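Local coordinates for chloromuconate cycloisomerase (Rhodococcus opacus, PDB 4M0X), which belongs to the enolase superfamily, pairing an N-terminal capping domain with a modified TIM barrel that holds a manganese(II) ion, at residues L35-D40 against E363-Y368; F166-E171 against G199-L204; I212-G217 against L240-M245. One frame throughout, in Å; residues are numbered along the deposited sequence.

How the contacts relate
From the N terminus, the chain first builds the antiparallel sheet of the capping domain, where 35-40 opens contact 1. Its partner, 363-368, comes only near the C terminus, so the loop that contact 1 closes takes in the whole barrel, with contacts 2 and 3 both within it. Those two follow one another along the chain: contact 2 joins loops after strands 163-167 and 192-196, and contact 3 joins the end of helix 203-215 to the run into strand 244-246. Their centres lie about 14 Å apart, and W201 of contact 2 packs on L213 in 212-217. Contact 1 sits across the chain's centre, about 37 Å from contact 2 between centres.

Contact 1 (L35-D40 against E363-Y368); sequences LVRVRD and ERLRKY
L365 reaches from the C-terminal helix to the strand and meets both L35 and R37, burying more surface than either of them. Its CG stands anti to the backbone N (chi1 169°), which carries the two methyls out toward the sheet. L35 CD2 comes against both of them, 4.1 Å from L365 CD2 and 4.2 Å from L365 CD1, the two leucines crossing at a slant. Branched aliphatic chains suit these apolar surroundings, L365 touching V13 of strand 5-17 and L35 touching V336 and L360. Here the C-terminal helix packs on the antiparallel sheet of the N-terminal capping domain: L35 and R37 face helix 362-368, while V36 and V38 pack on helix 101-118. R37 adds a polar margin. Its chain bends at chi3 (91°), and NH1 lies 3.5 Å from L365 CD2, an oblique van der Waals contact. NH2 is salt-bridged to E362, first residue of that helix, tying strand to helix again, and NE to E45 on the adjacent strand 45-51; together they should fix the guanidinium's rotation. On the exposed part of the helix, R366 grips E363 side-on, with NE 3.0 Å from E363 OE1 and NH2 2.7 Å from E363 OE2.

Contact 2 (F166-E171 against G199-L204); sequences FKMGAE and GRWSEL
M168 sends its terminal methyl against the six-membered ring of W201, and this pair makes the side-chain contact. CE approaches the ring obliquely, 3.6 Å from W201 CH2 and nearer still to CZ2, while SD stands 5.3 Å from the ring centroid and 48° off its normal, a Met-aromatic contact. The methionine runs extended through chi2 and then turns at chi3 (60°), which brings the methyl to the indole; a flexible, unbranched chain suits such a reach. Beside it the backbones close in, with G169 CA 5.8 Å from R200 CA. Glycine fits here because, at a phi of 100°, a beta carbon would be jammed against the carbonyl O of M168. A water lies in plane at the indole edge, its O 2.9 Å from E171 O, to which it donates; its link to W201 NE1 is modelled too short to be trusted. Further out, D176 accepts a hydrogen bond from G169 N, and S177 and L210 pack on W201. S202, at the N-cap, starts helix 203-215. Segment 166-171 carries the end of strand 163-167 and the loop after it, and 199-204 follows strand 192-196. The M168 side chain lies about 10 Å from the manganese ion bound by D196, E222 and D247; in this superfamily loops at the C-terminal ends of the barrel strands surround the metal site.

Contact 3 (I212-G217 against L240-M245); sequences ILADAG and LSIPIM
No flat group takes part where A214 meets S241 and I242: a single methyl does the touching from the helix side. The setting is the TIM-barrel domain, at the end where helices finish and strands begin. Here the last turn of helix 203-215 packs on the loop that leads from helix 230-239 into strand 244-246. A214 CB points at this loop and lies 3.9 Å from I242 CG2, with CG1 and CD1 of the same isoleucine at similar range, so the methyl rests against three carbons of the isoleucine. The I242 rotation (chi1 50°) turns both branches to A214 CB, CG1 and CD1 on one and CG2 on the other. S241 borders the patch with OG 3.9 Å from A214 CB, a van der Waals approach; a small polar residue suits this solvent-facing border. Alanine fits because its short side chain lets the backbones come close, with A214 CA 6.8 Å from I242 CA. Next to I242, P243 packs on L204 of a neighbouring subunit. The helix then ends in a Schellman motif, in which G217 takes a positive phi of 115° and its N bonds back to A214 O at 3.1 Å.

Contact 1 (L35-D40 against E363-Y368)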
loop_
_atom_site.group_PDB
_atom_site.type_symbol
_atom_site.label_atom_id
_atom_site.label_comp_id
_atom_site.label_asym_id
_atom_site.label_seq_id
_atom_site.Cartn_x
_atom_site.Cartn_y
_atom_site.Cartn_z
ATOM N N LEU A 35 -46.108 9.724 9.464
ATOM C CA LEU A 35 -46.665 9.649 8.100
ATOM C C LEU A 35 -46.644 10.999 7.368
ATOM O O LEU A 35 -47.293 11.940 7.797
ATOM C CB LEU A 35 -48.070 9.035 8.062
ATOM C CG LEU A 35 -48.466 8.970 6.591
ATOM C CD1 LEU A 35 -48.265 7.569 6.060
ATOM C CD2 LEU A 35 -49.881 9.449 6.344
ATOM N N VAL A 36 -45.882 11.100 6.282
ATOM C CA VAL A 36 -45.797 12.378 5.535
ATOM C C VAL A 36 -46.793 12.414 4.396
ATOM O O VAL A 36 -47.048 11.388 3.751
ATOM C CB VAL A 36 -44.399 12.686 5.021
ATOM C CG1 VAL A 36 -44.438 13.796 3.965
ATOM C CG2 VAL A 36 -43.525 13.101 6.184
ATOM N N ARG A 37 -47.391 13.588 4.189
ATOM C CA ARG A 37 -48.384 13.760 3.145
ATOM C C ARG A 37 -48.106 14.991 2.380
ATOM O O ARG A 37 -47.824 16.049 2.949
ATOM C CB ARG A 37 -49.771 13.854 3.722
ATOM C CG ARG A 37 -50.263 12.506 4.189
ATOM C CD ARG A 37 -51.454 12.747 5.076
ATOM N NE ARG A 37 -52.683 12.741 4.300
ATOM C CZ ARG A 37 -53.870 13.003 4.810
ATOM N NH1 ARG A 37 -53.961 13.321 6.096
ATOM N NH2 ARG A 37 -54.931 12.963 4.024
ATOM N N VAL A 38 -48.161 14.841 1.070
ATOM C CA VAL A 38 -47.835 15.922 0.172
ATOM C C VAL A 38 -49.067 16.030 -0.696
ATOM O O VAL A 38 -49.458 15.040 -1.310
ATOM C CB VAL A 38 -46.558 15.616 -0.661
ATOM C CG1 VAL A 38 -46.076 16.866 -1.369
ATOM C CG2 VAL A 38 -45.426 15.121 0.226
ATOM N N ARG A 39 -49.713 17.193 -0.674
ATOM C CA ARG A 39 -50.872 17.474 -1.524
ATOM C C ARG A 39 -50.404 18.517 -2.537
ATOM O O ARG A 39 -49.658 19.425 -2.166
ATOM C CB ARG A 39 -52.066 17.962 -0.681
ATOM C CG ARG A 39 -53.425 18.030 -1.384
ATOM N N ASP A 40 -50.765 18.353 -3.813
ATOM C CA ASP A 40 -50.370 19.330 -4.850
ATOM C C ASP A 40 -51.535 20.245 -5.308
ATOM O O ASP A 40 -52.692 20.063 -4.896
ATOM C CB ASP A 40 -49.662 18.652 -6.030
ATOM C CG ASP A 40 -50.609 17.790 -6.900
ATOM O OD1 ASP A 40 -51.808 17.642 -6.568
ATOM O OD2 ASP A 40 -50.144 17.251 -7.940
ATOM N N GLU A 363 -59.224 7.020 7.902
ATOM C CA GLU A 363 -59.817 6.677 9.172
ATOM C C GLU A 363 -58.774 6.010 10.051
ATOM O O GLU A 363 -58.625 6.371 11.230
ATOM C CB GLU A 363 -61.066 5.796 8.993
ATOM C CG GLU A 363 -61.665 5.245 10.278
ATOM C CD GLU A 363 -62.003 6.301 11.323
ATOM O OE1 GLU A 363 -62.028 7.521 11.017
ATOM O OE2 GLU A 363 -62.253 5.885 12.479
ATOM N N ARG A 364 -58.034 5.059 9.476
ATOM C CA ARG A 364 -56.939 4.417 10.215
ATOM C C ARG A 364 -55.858 5.416 10.634
ATOM O O ARG A 364 -55.346 5.347 11.757
ATOM C CB ARG A 364 -56.320 3.308 9.389
ATOM C CG ARG A 364 -56.979 1.981 9.556
ATOM C CD ARG A 364 -56.887 1.287 8.231
ATOM N NE ARG A 364 -57.962 0.323 8.087
ATOM C CZ ARG A 364 -57.766 -0.978 8.093
ATOM N NH1 ARG A 364 -56.516 -1.438 8.179
ATOM N NH2 ARG A 364 -58.797 -1.807 7.971
ATOM N N LEU A 365 -55.503 6.328 9.731
ATOM C CA LEU A 365 -54.537 7.341 10.068
ATOM C C LEU A 365 -55.022 8.102 11.308
ATOM O O LEU A 365 -54.262 8.294 12.269
ATOM C CB LEU A 365 -54.266 8.304 8.904
ATOM C CG LEU A 365 -53.452 9.540 9.346
ATOM C CD1 LEU A 365 -52.076 9.170 9.892
ATOM C CD2 LEU A 365 -53.313 10.566 8.235
ATOM N N ARG A 366 -56.285 8.519 11.292
ATOM C CA ARG A 366 -56.827 9.320 12.383
ATOM C C ARG A 366 -56.771 8.465 13.618
ATOM O O ARG A 366 -56.252 8.904 14.625
ATOM C CB ARG A 366 -58.262 9.743 12.083
ATOM C CG ARG A 366 -58.929 10.542 13.182
ATOM C CD ARG A 366 -60.423 10.664 12.931
ATOM N NE ARG A 366 -61.137 9.408 13.178
ATOM C CZ ARG A 366 -61.218 8.787 14.361
ATOM N NH1 ARG A 366 -60.606 9.282 15.429
ATOM N NH2 ARG A 366 -61.909 7.654 14.478
ATOM N N LYS A 367 -57.254 7.220 13.485
ATOM C CA LYS A 367 -57.413 6.260 14.593
ATOM C C LYS A 367 -56.111 6.000 15.283
ATOM O O LYS A 367 -56.089 5.908 16.509
ATOM C CB LYS A 367 -58.015 4.919 14.126
ATOM C CG LYS A 367 -58.553 4.049 15.253
ATOM C CD LYS A 367 -58.281 2.554 15.074
ATOM C CE LYS A 367 -59.506 1.752 14.656
ATOM N NZ LYS A 367 -59.355 0.355 15.136
ATOM N N TYR A 368 -55.030 5.893 14.509
ATOM C CA TYR A 368 -53.743 5.560 15.088
ATOM C C TYR A 368 -52.776 6.723 15.185
ATOM O O TYR A 368 -51.615 6.512 15.544
ATOM C CB TYR A 368 -53.097 4.374 14.381
ATOM C CG TYR A 368 -53.845 3.066 14.508
ATOM C CD1 TYR A 368 -53.939 2.411 15.735
ATOM C CD2 TYR A 368 -54.457 2.475 13.391
ATOM C CE1 TYR A 368 -54.613 1.201 15.856
ATOM C CE2 TYR A 368 -55.136 1.262 13.491
ATOM C CZ TYR A 368 -55.207 0.613 14.723
ATOM O OH TYR A 368 -55.876 -0.610 14.847
#

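Contact 2 (F166-E171 against G199-L204)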
loop_
_atom_site.group_PDB
_atom_site.type_symbol
_atom_site.label_atom_id
_atom_site.label_comp_id
_atom_site.label_asym_id
_atom_site.label_seq_id
_atom_site.Cartn_x
_atom_site.Cartn_y
_atom_site.Cartn_z
ATOM N N PHE A 166 -31.095 -13.863 12.834
ATOM C CA PHE A 166 -31.128 -13.796 14.285
ATOM C C PHE A 166 -30.710 -12.425 14.734
ATOM O O PHE A 166 -29.599 -11.965 14.417
ATOM C CB PHE A 166 -30.178 -14.815 14.900
ATOM C CG PHE A 166 -30.689 -16.205 14.854
ATOM C CD1 PHE A 166 -31.459 -16.696 15.886
ATOM C CD2 PHE A 166 -30.407 -17.015 13.778
ATOM C CE1 PHE A 166 -31.941 -17.989 15.837
ATOM C CE2 PHE A 166 -30.863 -18.311 13.728
ATOM C CZ PHE A 166 -31.638 -18.800 14.754
ATOM N N LYS A 167 -31.597 -11.758 15.463
ATOM C CA LYS A 167 -31.272 -10.421 15.922
ATOM C C LYS A 167 -30.419 -10.662 17.161
ATOM O O LYS A 167 -30.728 -11.562 17.936
ATOM C CB LYS A 167 -32.541 -9.601 16.194
ATOM C CG LYS A 167 -32.470 -8.168 15.682
ATOM C CD LYS A 167 -33.203 -7.955 14.345
ATOM C CE LYS A 167 -32.416 -7.085 13.334
ATOM N NZ LYS A 167 -31.393 -6.119 13.870
ATOM N N MET A 168 -29.316 -9.918 17.300
ATOM C CA MET A 168 -28.327 -10.137 18.388
ATOM C C MET A 168 -27.868 -8.845 19.059
ATOM O O MET A 168 -28.235 -7.747 18.645
ATOM C CB MET A 168 -27.107 -10.942 17.880
ATOM C CG MET A 168 -27.462 -12.378 17.519
ATOM S SD MET A 168 -26.155 -13.572 17.169
ATOM C CE MET A 168 -25.250 -13.561 18.703
ATOM N N GLY A 169 -27.074 -8.988 20.112
ATOM C CA GLY A 169 -26.446 -7.843 20.767
ATOM C C GLY A 169 -27.097 -7.329 22.038
ATOM O O GLY A 169 -26.655 -6.329 22.601
ATOM N N ALA A 170 -28.146 -7.994 22.499
ATOM C CA ALA A 170 -28.856 -7.519 23.683
ATOM C C ALA A 170 -28.250 -8.038 24.989
ATOM O O ALA A 170 -28.687 -7.645 26.074
ATOM C CB ALA A 170 -30.340 -7.870 23.605
ATOM N N GLU A 171 -27.258 -8.916 24.880
ATOM C CA GLU A 171 -26.762 -9.664 26.020
ATOM C C GLU A 171 -25.358 -10.062 25.654
ATOM O O GLU A 171 -25.014 -9.988 24.492
ATOM C CB GLU A 171 -27.636 -10.904 26.271
ATOM C CG GLU A 171 -27.951 -11.748 25.043
ATOM C CD GLU A 171 -28.440 -13.151 25.394
ATOM O OE1 GLU A 171 -29.619 -13.487 25.104
ATOM O OE2 GLU A 171 -27.637 -13.934 25.951
ATOM N N GLY A 199 -23.654 -4.107 15.275
ATOM C CA GLY A 199 -22.364 -3.464 15.472
ATOM C C GLY A 199 -21.916 -3.361 16.917
ATOM O O GLY A 199 -21.050 -2.560 17.236
ATOM N N ARG A 200 -22.495 -4.187 17.788
ATOM C CA ARG A 200 -22.280 -4.086 19.244
ATOM C C ARG A 200 -21.179 -5.029 19.732
ATOM O O ARG A 200 -20.827 -5.006 20.909
ATOM C CB ARG A 200 -23.580 -4.368 20.013
ATOM C CG ARG A 200 -24.722 -3.419 19.723
ATOM C CD ARG A 200 -24.983 -2.454 20.872
ATOM N NE ARG A 200 -24.638 -1.060 20.550
ATOM C CZ ARG A 200 -25.459 -0.020 20.701
ATOM N NH1 ARG A 200 -26.684 -0.201 21.192
ATOM N NH2 ARG A 200 -25.054 1.204 20.382
ATOM N N TRP A 201 -20.646 -5.857 18.839
ATOM C CA TRP A 201 -19.621 -6.795 19.230
ATOM C C TRP A 201 -18.234 -6.202 19.093
ATOM O O TRP A 201 -17.982 -5.398 18.204
ATOM C CB TRP A 201 -19.738 -8.030 18.373
ATOM C CG TRP A 201 -20.701 -9.006 18.921
ATOM C CD1 TRP A 201 -21.616 -8.795 19.919
ATOM C CD2 TRP A 201 -20.882 -10.354 18.489
ATOM N NE1 TRP A 201 -22.339 -9.937 20.137
ATOM C CE2 TRP A 201 -21.909 -10.910 19.275
ATOM C CE3 TRP A 201 -20.268 -11.154 17.514
ATOM C CZ2 TRP A 201 -22.326 -12.238 19.132
ATOM C CZ3 TRP A 201 -20.688 -12.475 17.375
ATOM C CH2 TRP A 201 -21.704 -12.999 18.178
ATOM N N SER A 202 -17.318 -6.599 19.957
ATOM C CA SER A 202 -15.953 -6.136 19.785
ATOM C C SER A 202 -15.264 -6.969 18.734
ATOM O O SER A 202 -15.647 -8.144 18.458
ATOM C CB SER A 202 -15.166 -6.219 21.096
ATOM O OG SER A 202 -14.849 -7.561 21.448
ATOM N N GLU A 203 -14.216 -6.396 18.166
ATOM C CA GLU A 203 -13.372 -7.169 17.286
ATOM C C GLU A 203 -12.981 -8.543 17.877
ATOM O O GLU A 203 -13.076 -9.548 17.174
ATOM C CB GLU A 203 -12.143 -6.384 16.958
ATOM C CG GLU A 203 -11.890 -6.370 15.483
ATOM C CD GLU A 203 -10.723 -5.488 15.122
ATOM O OE1 GLU A 203 -10.635 -4.342 15.679
ATOM O OE2 GLU A 203 -9.916 -5.952 14.265
ATOM N N LEU A 204 -12.569 -8.593 19.149
ATOM C CA LEU A 204 -12.310 -9.885 19.839
ATOM C C LEU A 204 -13.503 -10.871 19.844
ATOM O O LEU A 204 -13.340 -12.055 19.544
ATOM C CB LEU A 204 -11.821 -9.668 21.281
ATOM C CG LEU A 204 -10.330 -9.706 21.605
ATOM C CD1 LEU A 204 -9.507 -9.114 20.486
ATOM C CD2 LEU A 204 -10.046 -8.935 22.875
HETATM O O HOH W 1 -24.289 -10.277 21.683
#

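Contact 3 (I212-G217 against L240-M245)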
loop_
_atom_site.group_PDB
_atom_site.type_symbol
_atom_site.label_atom_id
_atom_site.label_comp_id
_atom_site.label_asym_id
_atom_site.label_seq_id
_atom_site.Cartn_x
_atom_site.Cartn_y
_atom_site.Cartn_z
ATOM N N ILE A 212 -17.540 -20.001 15.193
ATOM C CA ILE A 212 -18.270 -21.026 15.890
ATOM C C ILE A 212 -19.690 -21.098 15.335
ATOM O O ILE A 212 -20.237 -22.199 15.080
ATOM C CB ILE A 212 -18.210 -20.841 17.432
ATOM C CG1 ILE A 212 -16.871 -21.360 17.969
ATOM C CG2 ILE A 212 -19.331 -21.587 18.140
ATOM C CD1 ILE A 212 -16.470 -20.701 19.268
ATOM N N LEU A 213 -20.268 -19.930 15.106
ATOM C CA LEU A 213 -21.581 -19.852 14.518
ATOM C C LEU A 213 -21.585 -20.239 13.025
ATOM O O LEU A 213 -22.562 -20.775 12.515
ATOM C CB LEU A 213 -22.149 -18.455 14.731
ATOM C CG LEU A 213 -22.504 -17.985 16.147
ATOM C CD1 LEU A 213 -22.568 -16.452 16.268
ATOM C CD2 LEU A 213 -23.841 -18.584 16.511
ATOM N N ALA A 214 -20.500 -19.982 12.314
ATOM C CA ALA A 214 -20.452 -20.362 10.898
ATOM C C ALA A 214 -20.409 -21.879 10.810
ATOM O O ALA A 214 -21.063 -22.482 9.955
ATOM C CB ALA A 214 -19.263 -19.733 10.188
ATOM N N ASP A 215 -19.648 -22.493 11.714
ATOM C CA ASP A 215 -19.612 -23.952 11.837
ATOM C C ASP A 215 -21.014 -24.533 12.053
ATOM O O ASP A 215 -21.337 -25.558 11.482
ATOM C CB ASP A 215 -18.662 -24.371 12.965
ATOM C CG ASP A 215 -17.196 -24.120 12.621
ATOM O OD1 ASP A 215 -16.893 -23.717 11.460
ATOM O OD2 ASP A 215 -16.342 -24.316 13.523
ATOM N N ALA A 216 -21.838 -23.858 12.854
ATOM C CA ALA A 216 -23.216 -24.303 13.128
ATOM C C ALA A 216 -24.265 -23.905 12.083
ATOM O O ALA A 216 -25.448 -24.166 12.266
ATOM C CB ALA A 216 -23.656 -23.825 14.502
ATOM N N GLY A 217 -23.846 -23.255 11.001
ATOM C CA GLY A 217 -24.749 -22.988 9.878
ATOM C C GLY A 217 -25.077 -21.537 9.587
ATOM O O GLY A 217 -25.813 -21.243 8.642
ATOM N N LEU A 240 -12.816 -14.907 8.030
ATOM C CA LEU A 240 -14.056 -15.647 8.035
ATOM C C LEU A 240 -14.375 -16.451 6.786
ATOM O O LEU A 240 -14.124 -16.012 5.668
ATOM C CB LEU A 240 -15.188 -14.675 8.296
ATOM C CG LEU A 240 -15.597 -14.515 9.755
ATOM C CD1 LEU A 240 -14.410 -14.293 10.676
ATOM C CD2 LEU A 240 -16.581 -13.364 9.849
ATOM N N SER A 241 -14.954 -17.631 7.004
ATOM C CA SER A 241 -15.368 -18.529 5.939
ATOM C C SER A 241 -16.729 -18.088 5.390
ATOM O O SER A 241 -17.247 -18.675 4.439
ATOM C CB SER A 241 -15.485 -19.946 6.491
ATOM O OG SER A 241 -16.381 -20.004 7.614
ATOM N N ILE A 242 -17.318 -17.064 5.995
ATOM C CA ILE A 242 -18.639 -16.600 5.585
ATOM C C ILE A 242 -18.543 -15.119 5.302
ATOM O O ILE A 242 -17.683 -14.446 5.847
ATOM C CB ILE A 242 -19.735 -16.867 6.660
ATOM C CG1 ILE A 242 -19.281 -16.376 8.037
ATOM C CG2 ILE A 242 -20.139 -18.341 6.690
ATOM C CD1 ILE A 242 -20.415 -16.223 9.013
ATOM N N PRO A 243 -19.414 -14.603 4.431
ATOM C CA PRO A 243 -19.325 -13.168 4.128
ATOM C C PRO A 243 -19.843 -12.235 5.213
ATOM O O PRO A 243 -20.650 -12.617 6.062
ATOM C CB PRO A 243 -20.173 -13.021 2.857
ATOM C CG PRO A 243 -21.095 -14.192 2.864
ATOM C CD PRO A 243 -20.322 -15.317 3.513
ATOM N N ILE A 244 -19.400 -10.988 5.124
ATOM C CA ILE A 244 -19.754 -9.908 6.032
ATOM C C ILE A 244 -20.599 -8.870 5.278
ATOM O O ILE A 244 -20.192 -8.365 4.213
ATOM C CB ILE A 244 -18.459 -9.202 6.508
ATOM C CG1 ILE A 244 -17.503 -10.194 7.141
ATOM C CG2 ILE A 244 -18.739 -8.057 7.470
ATOM C CD1 ILE A 244 -18.077 -10.856 8.370
ATOM N N MET A 245 -21.733 -8.501 5.860
ATOM C CA MET A 245 -22.579 -7.464 5.301
ATOM C C MET A 245 -22.561 -6.151 6.090
ATOM O O MET A 245 -22.754 -6.129 7.299
ATOM C CB MET A 245 -23.980 -7.999 5.240
ATOM C CG MET A 245 -25.053 -7.039 4.783
ATOM S SD MET A 245 -26.398 -8.022 4.089
ATOM C CE MET A 245 -27.029 -8.938 5.492
#